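Local coordinates for protein geranyltranstransferase (Legionella pneumophila subsp. pneumophila, PDB 3LOM) that probably catalyses magnesium-dependent condensation of isoprenyl diphosphates, making farnesyl or geranylgeranyl diphosphate, at residues Q227-Y236 with T256-Q264; I270-M278 with I292-S302. All blocks are in the same frame, centred on the assembly; numbering follows the deposited sequence.

Contact 1: Q227-Y236 with T256-Q264; sequences QMQDDYLDLY and TFATLFNKQ
Y236 OH and the carbonyl oxygens of A258 and F261 grip a single water; it lies 2.6 Å from Y236 OH and donates to A258 O and F261 O, tying the tyrosine to helix 257-260 and the turn after it. The direct cross-link is F257 N to D231 OD2, 3.0 Å and nearly straight at 164°. The donor uses the anti side of the carboxylate, 31° out of its plane, and the F257 ring edge at CD2 lies 3.3 Å from the same OD2. M228 CG, anti to the carbonyl carbon (chi1 -78°), sits 4.0 Å from the F257 ring centroid, over one face; the extended chain beyond carries SD above that face, a more distant Met-aromatic contact. The Y236 ring is sandwiched, K263 CG lying 3.7 Å above one face and L235 CD2 above the opposite one. T256 N donates to T259 OG1 at 2.8 Å, with a weak reciprocal bond from A258 N to T256 OG1; this capping box starts the helix whose first N-H meets D231 OD2. D230, D231 and D234 fit the family's second DDxxD motif, consistent with a magnesium-diphosphate site. Helix 178-201 touches Q227 and F257, and Y232 OH bonds to E267 on helix 263-279.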
loop_
_atom_site.group_PDB
_atom_site.type_symbol
_atom_site.label_atom_id
_atom_site.label_comp_id
_atom_site.label_asym_id
_atom_site.label_seq_id
_atom_site.Cartn_x
_atom_site.Cartn_y
_atom_site.Cartn_z
ATOM N N GLN A 227 -16.194 -3.683 -18.323
ATOM C CA GLN A 227 -16.213 -2.244 -18.551
ATOM C C GLN A 227 -17.070 -1.838 -19.747
ATOM O O GLN A 227 -17.692 -0.770 -19.734
ATOM C CB GLN A 227 -14.784 -1.737 -18.724
ATOM C CG GLN A 227 -14.645 -0.266 -18.484
ATOM C CD GLN A 227 -15.066 0.160 -17.086
ATOM O OE1 GLN A 227 -14.727 -0.488 -16.091
ATOM N NE2 GLN A 227 -15.812 1.256 -17.009
ATOM N N MET A 228 -17.084 -2.686 -20.778
ATOM C CA MET A 228 -18.007 -2.531 -21.904
ATOM C C MET A 228 -19.449 -2.621 -21.401
ATOM O O MET A 228 -20.278 -1.769 -21.725
ATOM C CB MET A 228 -17.750 -3.593 -22.981
ATOM C CG MET A 228 -16.560 -3.325 -23.884
ATOM S SD MET A 228 -16.256 -4.665 -25.057
ATOM C CE MET A 228 -14.788 -4.041 -25.857
ATOM N N GLN A 229 -19.722 -3.645 -20.590
ATOM C CA GLN A 229 -21.038 -3.849 -19.979
ATOM C C GLN A 229 -21.476 -2.675 -19.110
ATOM O O GLN A 229 -22.615 -2.224 -19.218
ATOM C CB GLN A 229 -21.077 -5.151 -19.173
ATOM C CG GLN A 229 -21.242 -6.399 -20.034
ATOM C CD GLN A 229 -21.217 -7.682 -19.228
ATOM O OE1 GLN A 229 -20.277 -7.944 -18.480
ATOM N NE2 GLN A 229 -22.251 -8.494 -19.388
ATOM N N ASP A 230 -20.561 -2.180 -18.276
ATOM C CA ASP A 230 -20.828 -1.042 -17.388
ATOM C C ASP A 230 -21.217 0.218 -18.153
ATOM O O ASP A 230 -22.163 0.900 -17.771
ATOM C CB ASP A 230 -19.633 -0.771 -16.465
ATOM C CG ASP A 230 -19.445 -1.860 -15.417
ATOM O OD1 ASP A 230 -18.399 -1.859 -14.731
ATOM O OD2 ASP A 230 -20.339 -2.723 -15.286
ATOM N N ASP A 231 -20.504 0.499 -19.243
ATOM C CA ASP A 231 -20.824 1.631 -20.120
ATOM C C ASP A 231 -22.134 1.416 -20.881
ATOM O O ASP A 231 -22.890 2.365 -21.105
ATOM C CB ASP A 231 -19.672 1.901 -21.094
ATOM C CG ASP A 231 -18.408 2.387 -20.393
ATOM O OD1 ASP A 231 -18.443 2.648 -19.169
ATOM O OD2 ASP A 231 -17.371 2.520 -21.075
ATOM N N TYR A 232 -22.394 0.162 -21.254
ATOM C CA TYR A 232 -23.630 -0.235 -21.929
ATOM C C TYR A 232 -24.842 -0.102 -21.012
ATOM O O TYR A 232 -25.906 0.338 -21.449
ATOM C CB TYR A 232 -23.517 -1.678 -22.443
ATOM C CG TYR A 232 -24.757 -2.215 -23.134
ATOM C CD1 TYR A 232 -25.127 -1.764 -24.402
ATOM C CD2 TYR A 232 -25.548 -3.192 -22.526
ATOM C CE1 TYR A 232 -26.263 -2.259 -25.039
ATOM C CE2 TYR A 232 -26.683 -3.694 -23.155
ATOM C CZ TYR A 232 -27.033 -3.226 -24.409
ATOM O OH TYR A 232 -28.153 -3.724 -25.031
ATOM N N LEU A 233 -24.664 -0.487 -19.750
ATOM C CA LEU A 233 -25.736 -0.469 -18.756
ATOM C C LEU A 233 -26.200 0.951 -18.432
ATOM O O LEU A 233 -27.299 1.336 -18.829
ATOM C CB LEU A 233 -25.316 -1.221 -17.483
ATOM C CG LEU A 233 -25.697 -2.696 -17.264
ATOM C CD1 LEU A 233 -25.670 -3.557 -18.529
ATOM C CD2 LEU A 233 -24.813 -3.309 -16.179
ATOM N N ASP A 234 -25.349 1.741 -17.771
ATOM C CA ASP A 234 -25.746 3.083 -17.307
ATOM C C ASP A 234 -25.951 4.161 -18.391
ATOM O O ASP A 234 -26.063 5.348 -18.073
ATOM C CB ASP A 234 -24.853 3.586 -16.149
ATOM C CG ASP A 234 -23.374 3.656 -16.508
ATOM O OD1 ASP A 234 -23.001 4.356 -17.474
ATOM O OD2 ASP A 234 -22.572 3.030 -15.784
ATOM N N LEU A 235 -26.007 3.750 -19.656
ATOM C CA LEU A 235 -26.533 4.614 -20.708
ATOM C C LEU A 235 -27.910 4.130 -21.164
ATOM O O LEU A 235 -28.850 4.922 -21.251
ATOM C CB LEU A 235 -25.568 4.735 -21.898
ATOM C CG LEU A 235 -25.846 5.901 -22.870
ATOM C CD1 LEU A 235 -24.571 6.617 -23.264
ATOM C CD2 LEU A 235 -26.610 5.475 -24.121
ATOM N N TYR A 236 -28.028 2.830 -21.435
ATOM C CA TYR A 236 -29.226 2.294 -22.087
ATOM C C TYR A 236 -30.370 1.860 -21.159
ATOM O O TYR A 236 -31.434 2.484 -21.176
ATOM C CB TYR A 236 -28.862 1.200 -23.107
ATOM C CG TYR A 236 -28.155 1.743 -24.334
ATOM C CD1 TYR A 236 -28.815 2.598 -25.222
ATOM C CD2 TYR A 236 -26.828 1.411 -24.603
ATOM C CE1 TYR A 236 -28.171 3.103 -26.348
ATOM C CE2 TYR A 236 -26.173 1.915 -25.725
ATOM C CZ TYR A 236 -26.850 2.762 -26.590
ATOM O OH TYR A 236 -26.213 3.265 -27.702
ATOM N N THR A 256 -17.118 7.164 -23.364
ATOM C CA THR A 256 -17.243 5.783 -22.907
ATOM C C THR A 256 -17.235 4.856 -24.120
ATOM O O THR A 256 -17.228 5.323 -25.267
ATOM C CB THR A 256 -18.568 5.548 -22.137
ATOM O OG1 THR A 256 -19.679 5.903 -22.968
ATOM C CG2 THR A 256 -18.621 6.352 -20.840
ATOM N N PHE A 257 -17.260 3.547 -23.869
ATOM C CA PHE A 257 -17.491 2.564 -24.928
ATOM C C PHE A 257 -18.857 2.787 -25.582
ATOM O O PHE A 257 -19.051 2.458 -26.750
ATOM C CB PHE A 257 -17.393 1.130 -24.390
ATOM C CG PHE A 257 -15.978 0.661 -24.148
ATOM C CD1 PHE A 257 -15.136 0.357 -25.215
ATOM C CD2 PHE A 257 -15.492 0.509 -22.854
ATOM C CE1 PHE A 257 -13.827 -0.079 -24.997
ATOM C CE2 PHE A 257 -14.186 0.072 -22.623
ATOM C CZ PHE A 257 -13.351 -0.221 -23.699
ATOM N N ALA A 258 -19.781 3.370 -24.820
ATOM C CA ALA A 258 -21.134 3.655 -25.286
ATOM C C ALA A 258 -21.263 4.974 -26.043
ATOM O O ALA A 258 -22.348 5.314 -26.518
ATOM C CB ALA A 258 -22.110 3.616 -24.123
ATOM N N THR A 259 -20.168 5.721 -26.144
ATOM C CA THR A 259 -20.147 6.925 -26.971
ATOM C C THR A 259 -19.333 6.669 -28.234
ATOM O O THR A 259 -19.511 7.348 -29.251
ATOM C CB THR A 259 -19.563 8.149 -26.225
ATOM O OG1 THR A 259 -18.227 7.860 -25.793
ATOM C CG2 THR A 259 -20.430 8.529 -25.024
ATOM N N LEU A 260 -18.443 5.682 -28.158
ATOM C CA LEU A 260 -17.571 5.330 -29.271
ATOM C C LEU A 260 -18.138 4.194 -30.116
ATOM O O LEU A 260 -17.922 4.157 -31.324
ATOM C CB LEU A 260 -16.161 5.007 -28.773
ATOM C CG LEU A 260 -15.103 6.115 -28.888
ATOM C CD1 LEU A 260 -15.603 7.518 -28.503
ATOM C CD2 LEU A 260 -13.892 5.750 -28.062
ATOM N N PHE A 261 -18.847 3.266 -29.477
ATOM C CA PHE A 261 -19.638 2.268 -30.195
ATOM C C PHE A 261 -21.103 2.610 -30.033
ATOM O O PHE A 261 -21.504 3.134 -28.994
ATOM C CB PHE A 261 -19.397 0.860 -29.653
ATOM C CG PHE A 261 -17.980 0.400 -29.762
ATOM C CD1 PHE A 261 -17.131 0.466 -28.662
ATOM C CD2 PHE A 261 -17.491 -0.101 -30.962
ATOM C CE1 PHE A 261 -15.815 0.041 -28.755
ATOM C CE2 PHE A 261 -16.175 -0.528 -31.067
ATOM C CZ PHE A 261 -15.334 -0.458 -29.960
ATOM N N ASN A 262 -21.901 2.315 -31.056
ATOM C CA ASN A 262 -23.348 2.484 -30.951
ATOM C C ASN A 262 -23.979 1.259 -30.274
ATOM O O ASN A 262 -23.288 0.270 -30.023
ATOM C CB ASN A 262 -23.971 2.842 -32.320
ATOM C CG ASN A 262 -24.628 1.657 -33.029
ATOM O OD1 ASN A 262 -24.035 0.590 -33.203
ATOM N ND2 ASN A 262 -25.869 1.862 -33.458
ATOM N N LYS A 263 -25.272 1.344 -29.969
ATOM C CA LYS A 263 -26.018 0.272 -29.309
ATOM C C LYS A 263 -25.720 -1.130 -29.861
ATOM O O LYS A 263 -25.307 -2.017 -29.112
ATOM C CB LYS A 263 -27.517 0.573 -29.387
ATOM C CG LYS A 263 -28.365 -0.151 -28.357
ATOM C CD LYS A 263 -29.783 0.393 -28.341
ATOM C CE LYS A 263 -30.690 -0.483 -27.491
ATOM N NZ LYS A 263 -31.982 0.196 -27.201
ATOM N N GLN A 264 -25.885 -1.300 -31.171
ATOM C CA GLN A 264 -25.740 -2.605 -31.824
ATOM C C GLN A 264 -24.282 -3.043 -31.882
ATOM O O GLN A 264 -23.979 -4.228 -31.719
ATOM C CB GLN A 264 -26.337 -2.599 -33.244
ATOM C CG GLN A 264 -27.131 -1.344 -33.666
ATOM C CD GLN A 264 -28.434 -1.108 -32.893
ATOM O OE1 GLN A 264 -28.879 0.035 -32.763
ATOM N NE2 GLN A 264 -29.040 -2.180 -32.378
HETATM O O HOH W 1 -23.621 3.068 -27.486
#

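Contact 2: I270-M278 with I292-S302; sequences IAVHYQIAM and IELTKQLQNRS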
loop_
_atom_site.group_PDB
_atom_site.type_symbol
_atom_site.label_atom_id
_atom_site.label_comp_id
_atom_site.label_asym_id
_atom_site.label_seq_id
_atom_site.Cartn_x
_atom_site.Cartn_y
_atom_site.Cartn_z
ATOM N N ILE A 270 -19.636 -6.771 -26.805
ATOM C CA ILE A 270 -19.940 -7.596 -25.622
ATOM C C ILE A 270 -19.923 -9.084 -25.993
ATOM O O ILE A 270 -19.208 -9.876 -25.375
ATOM C CB ILE A 270 -21.347 -7.294 -24.996
ATOM C CG1 ILE A 270 -21.628 -5.789 -24.852
ATOM C CG2 ILE A 270 -21.540 -8.038 -23.670
ATOM C CD1 ILE A 270 -21.102 -5.124 -23.611
ATOM N N ALA A 271 -20.705 -9.437 -27.015
ATOM C CA ALA A 271 -20.891 -10.828 -27.431
ATOM C C ALA A 271 -19.600 -11.489 -27.896
ATOM O O ALA A 271 -19.281 -12.593 -27.445
ATOM C CB ALA A 271 -21.966 -10.930 -28.510
ATOM N N VAL A 272 -18.860 -10.804 -28.770
ATOM C CA VAL A 272 -17.620 -11.343 -29.336
ATOM C C VAL A 272 -16.583 -11.584 -28.242
ATOM O O VAL A 272 -15.963 -12.648 -28.205
ATOM C CB VAL A 272 -17.014 -10.444 -30.466
ATOM C CG1 VAL A 272 -15.794 -11.106 -31.087
ATOM C CG2 VAL A 272 -18.027 -10.171 -31.556
ATOM N N HIS A 273 -16.425 -10.616 -27.342
ATOM C CA HIS A 273 -15.416 -10.720 -26.280
ATOM C C HIS A 273 -15.715 -11.806 -25.240
ATOM O O HIS A 273 -14.790 -12.478 -24.761
ATOM C CB HIS A 273 -15.151 -9.361 -25.630
ATOM C CG HIS A 273 -14.241 -8.489 -26.434
ATOM N ND1 HIS A 273 -12.888 -8.730 -26.544
ATOM C CD2 HIS A 273 -14.488 -7.388 -27.181
ATOM C CE1 HIS A 273 -12.342 -7.818 -27.327
ATOM N NE2 HIS A 273 -13.290 -6.987 -27.721
ATOM N N TYR A 274 -17.001 -11.986 -24.920
ATOM C CA TYR A 274 -17.448 -13.098 -24.071
ATOM C C TYR A 274 -17.257 -14.448 -24.748
ATOM O O TYR A 274 -16.871 -15.414 -24.093
ATOM C CB TYR A 274 -18.911 -12.932 -23.644
ATOM C CG TYR A 274 -19.078 -12.279 -22.289
ATOM C CD1 TYR A 274 -18.593 -12.891 -21.135
ATOM C CD2 TYR A 274 -19.725 -11.050 -22.161
ATOM C CE1 TYR A 274 -18.739 -12.293 -19.888
ATOM C CE2 TYR A 274 -19.876 -10.444 -20.920
ATOM C CZ TYR A 274 -19.381 -11.072 -19.788
ATOM O OH TYR A 274 -19.519 -10.478 -18.559
ATOM N N GLN A 275 -17.527 -14.497 -26.055
ATOM C CA GLN A 275 -17.356 -15.704 -26.865
ATOM C C GLN A 275 -15.896 -16.152 -26.873
ATOM O O GLN A 275 -15.612 -17.340 -26.709
ATOM C CB GLN A 275 -17.862 -15.462 -28.293
ATOM C CG GLN A 275 -18.139 -16.717 -29.121
ATOM C CD GLN A 275 -16.934 -17.199 -29.920
ATOM O OE1 GLN A 275 -16.782 -18.398 -30.163
ATOM N NE2 GLN A 275 -16.071 -16.268 -30.331
ATOM N N ILE A 276 -14.983 -15.190 -27.046
ATOM C CA ILE A 276 -13.542 -15.449 -27.001
ATOM C C ILE A 276 -13.152 -15.946 -25.606
ATOM O O ILE A 276 -12.347 -16.878 -25.473
ATOM C CB ILE A 276 -12.702 -14.191 -27.433
ATOM C CG1 ILE A 276 -13.019 -13.754 -28.877
ATOM C CG2 ILE A 276 -11.193 -14.418 -27.270
ATOM C CD1 ILE A 276 -12.857 -14.833 -29.960
ATOM N N ALA A 277 -13.751 -15.340 -24.577
ATOM C CA ALA A 277 -13.530 -15.751 -23.187
ATOM C C ALA A 277 -13.996 -17.192 -22.913
ATOM O O ALA A 277 -13.254 -17.969 -22.302
ATOM C CB ALA A 277 -14.184 -14.765 -22.221
ATOM N N MET A 278 -15.202 -17.533 -23.385
ATOM C CA MET A 278 -15.758 -18.899 -23.311
ATOM C C MET A 278 -14.836 -19.948 -23.933
ATOM O O MET A 278 -14.515 -20.963 -23.309
ATOM C CB MET A 278 -17.109 -18.973 -24.029
ATOM C CG MET A 278 -18.241 -18.214 -23.383
ATOM S SD MET A 278 -18.744 -18.890 -21.803
ATOM C CE MET A 278 -20.320 -18.066 -21.648
ATOM N N ILE A 292 -17.464 -21.458 -16.616
ATOM C CA ILE A 292 -18.244 -21.193 -17.829
ATOM C C ILE A 292 -19.661 -20.721 -17.481
ATOM O O ILE A 292 -20.183 -19.784 -18.098
ATOM C CB ILE A 292 -18.259 -22.439 -18.768
ATOM C CG1 ILE A 292 -16.858 -22.685 -19.340
ATOM C CG2 ILE A 292 -19.268 -22.281 -19.910
ATOM C CD1 ILE A 292 -16.587 -24.130 -19.737
ATOM N N GLU A 293 -20.257 -21.354 -16.472
ATOM C CA GLU A 293 -21.586 -20.976 -15.984
ATOM C C GLU A 293 -21.564 -19.586 -15.343
ATOM O O GLU A 293 -22.497 -18.804 -15.529
ATOM C CB GLU A 293 -22.127 -22.024 -15.002
ATOM C CG GLU A 293 -23.651 -22.206 -15.035
ATOM C CD GLU A 293 -24.416 -21.101 -14.311
ATOM O OE1 GLU A 293 -23.996 -20.705 -13.200
ATOM O OE2 GLU A 293 -25.442 -20.631 -14.854
ATOM N N LEU A 294 -20.496 -19.284 -14.602
ATOM C CA LEU A 294 -20.302 -17.944 -14.041
ATOM C C LEU A 294 -20.149 -16.891 -15.141
ATOM O O LEU A 294 -20.744 -15.813 -15.061
ATOM C CB LEU A 294 -19.096 -17.904 -13.092
ATOM C CG LEU A 294 -18.791 -16.526 -12.489
ATOM C CD1 LEU A 294 -19.869 -16.098 -11.502
ATOM C CD2 LEU A 294 -17.409 -16.474 -11.855
ATOM N N THR A 295 -19.360 -17.224 -16.164
ATOM C CA THR A 295 -19.144 -16.366 -17.328
ATOM C C THR A 295 -20.465 -16.079 -18.036
ATOM O O THR A 295 -20.742 -14.935 -18.406
ATOM C CB THR A 295 -18.143 -17.006 -18.311
ATOM O OG1 THR A 295 -16.982 -17.448 -17.594
ATOM C CG2 THR A 295 -17.722 -16.019 -19.390
ATOM N N LYS A 296 -21.285 -17.117 -18.185
ATOM C CA LYS A 296 -22.603 -16.977 -18.793
ATOM C C LYS A 296 -23.561 -16.172 -17.916
ATOM O O LYS A 296 -24.442 -15.488 -18.436
ATOM C CB LYS A 296 -23.189 -18.346 -19.146
ATOM C CG LYS A 296 -24.131 -18.306 -20.336
ATOM C CD LYS A 296 -23.851 -19.441 -21.307
ATOM C CE LYS A 296 -24.380 -19.103 -22.693
ATOM N NZ LYS A 296 -23.866 -20.034 -23.733
ATOM N N GLN A 297 -23.378 -16.246 -16.597
ATOM C CA GLN A 297 -24.124 -15.398 -15.659
ATOM C C GLN A 297 -23.702 -13.934 -15.792
ATOM O O GLN A 297 -24.546 -13.034 -15.782
ATOM C CB GLN A 297 -23.935 -15.864 -14.210
ATOM C CG GLN A 297 -24.823 -17.027 -13.778
ATOM C CD GLN A 297 -24.650 -17.397 -12.308
ATOM O OE1 GLN A 297 -23.918 -16.737 -11.562
ATOM N NE2 GLN A 297 -25.327 -18.457 -11.885
ATOM N N LEU A 298 -22.395 -13.710 -15.923
ATOM C CA LEU A 298 -21.837 -12.368 -16.098
ATOM C C LEU A 298 -22.201 -11.761 -17.450
ATOM O O LEU A 298 -22.346 -10.549 -17.562
ATOM C CB LEU A 298 -20.317 -12.389 -15.922
ATOM C CG LEU A 298 -19.779 -12.633 -14.511
ATOM C CD1 LEU A 298 -18.404 -13.276 -14.578
ATOM C CD2 LEU A 298 -19.734 -11.342 -13.706
ATOM N N GLN A 299 -22.345 -12.608 -18.466
ATOM C CA GLN A 299 -22.795 -12.170 -19.786
ATOM C C GLN A 299 -24.267 -11.749 -19.793
ATOM O O GLN A 299 -24.627 -10.752 -20.427
ATOM C CB GLN A 299 -22.531 -13.261 -20.834
ATOM C CG GLN A 299 -22.949 -12.890 -22.258
ATOM C CD GLN A 299 -22.377 -13.813 -23.322
ATOM O OE1 GLN A 299 -22.449 -13.513 -24.514
ATOM N NE2 GLN A 299 -21.798 -14.934 -22.899
ATOM N N ASN A 300 -25.101 -12.490 -19.066
ATOM C CA ASN A 300 -26.558 -12.308 -19.119
ATOM C C ASN A 300 -27.147 -11.100 -18.364
ATOM O O ASN A 300 -28.344 -10.822 -18.492
ATOM C CB ASN A 300 -27.289 -13.607 -18.737
ATOM C CG ASN A 300 -27.170 -14.693 -19.809
ATOM O OD1 ASN A 300 -26.299 -14.641 -20.684
ATOM N ND2 ASN A 300 -28.044 -15.691 -19.731
ATOM N N ARG A 301 -26.322 -10.379 -17.598
ATOM C CA ARG A 301 -26.757 -9.098 -17.006
ATOM C C ARG A 301 -26.696 -7.945 -18.018
ATOM O O ARG A 301 -27.013 -6.800 -17.691
ATOM C CB ARG A 301 -26.018 -8.757 -15.696
ATOM C CG ARG A 301 -24.541 -9.118 -15.643
ATOM C CD ARG A 301 -23.880 -8.605 -14.369
ATOM N NE ARG A 301 -23.337 -7.256 -14.536
ATOM C CZ ARG A 301 -22.061 -6.980 -14.805
ATOM N NH1 ARG A 301 -21.169 -7.958 -14.935
ATOM N NH2 ARG A 301 -21.673 -5.717 -14.945
ATOM N N SER A 302 -26.286 -8.274 -19.244
ATOM C CA SER A 302 -26.381 -7.390 -20.400
ATOM C C SER A 302 -27.513 -7.851 -21.331
ATOM O O SER A 302 -28.089 -7.045 -22.066
ATOM C CB SER A 302 -25.048 -7.370 -21.156
ATOM O OG SER A 302 -25.116 -6.552 -22.311
#
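Segments 270-278 and 292-302 run antiparallel, at 175° between their N-to-C directions, with a closest axis approach of 10.6 Å and Y274 set against Q299. Y274, Q299 and M278 carry most of the contact. Q299 CG is anti to the backbone N and the chain stays extended, which lays the side chain along the ring: CB is 3.7 Å above the plane of Y274, over the centre, and the amide lies nearly parallel to the ring, at 11°, with Q299 CD 3.6 Å from Y274 CB. T295 CG2 is packed against Y274 CD1 at 3.7 Å. At the far end of the ring Y274 OH approaches L298 O to 3.0 Å, but the hydroxyl's hydrogen-bond partner is Q229 on helix 209-236. One turn further on, M278 is a knob among I292, T295, K296 and Q299. The bend of its chain at chi2 (-67°) brings SD to 3.9 Å from I292 CG2, and CE to 3.7 Å from K296 N. T295 OG1 bonds to Y218 OH, also on helix 209-236, and L294 packs on helix 53-64. Antiparallel packing of successive helices is what builds the all-alpha isoprenoid synthase fold; here it joins helices 263-279 and 289-303, with M278 as a knob.

In the fold
Contacts 1 and 2 follow one another along the chain, their centres 16 Å apart, and share helix 263-279, whose start takes part in contact 1 and whose later turns form contact 2. Q229 joins them directly: Q229 OE1 lies 2.6 Å from Y274 OH, and Q229 NE2 lies 2.8 Å from L298 O, both probable hydrogen bonds. Y232 CE2 adds packing against S302 OG at 3.4 Å. Q229 immediately precedes D230, the first aspartate of the probable metal-binding motif in contact 1, and R301 NH2 comes near D230 OD2 in a long, weak ion pair. Contact 2 therefore packs on helix 209-236 through Q229 and Y232, next to the probable metal-binding aspartates.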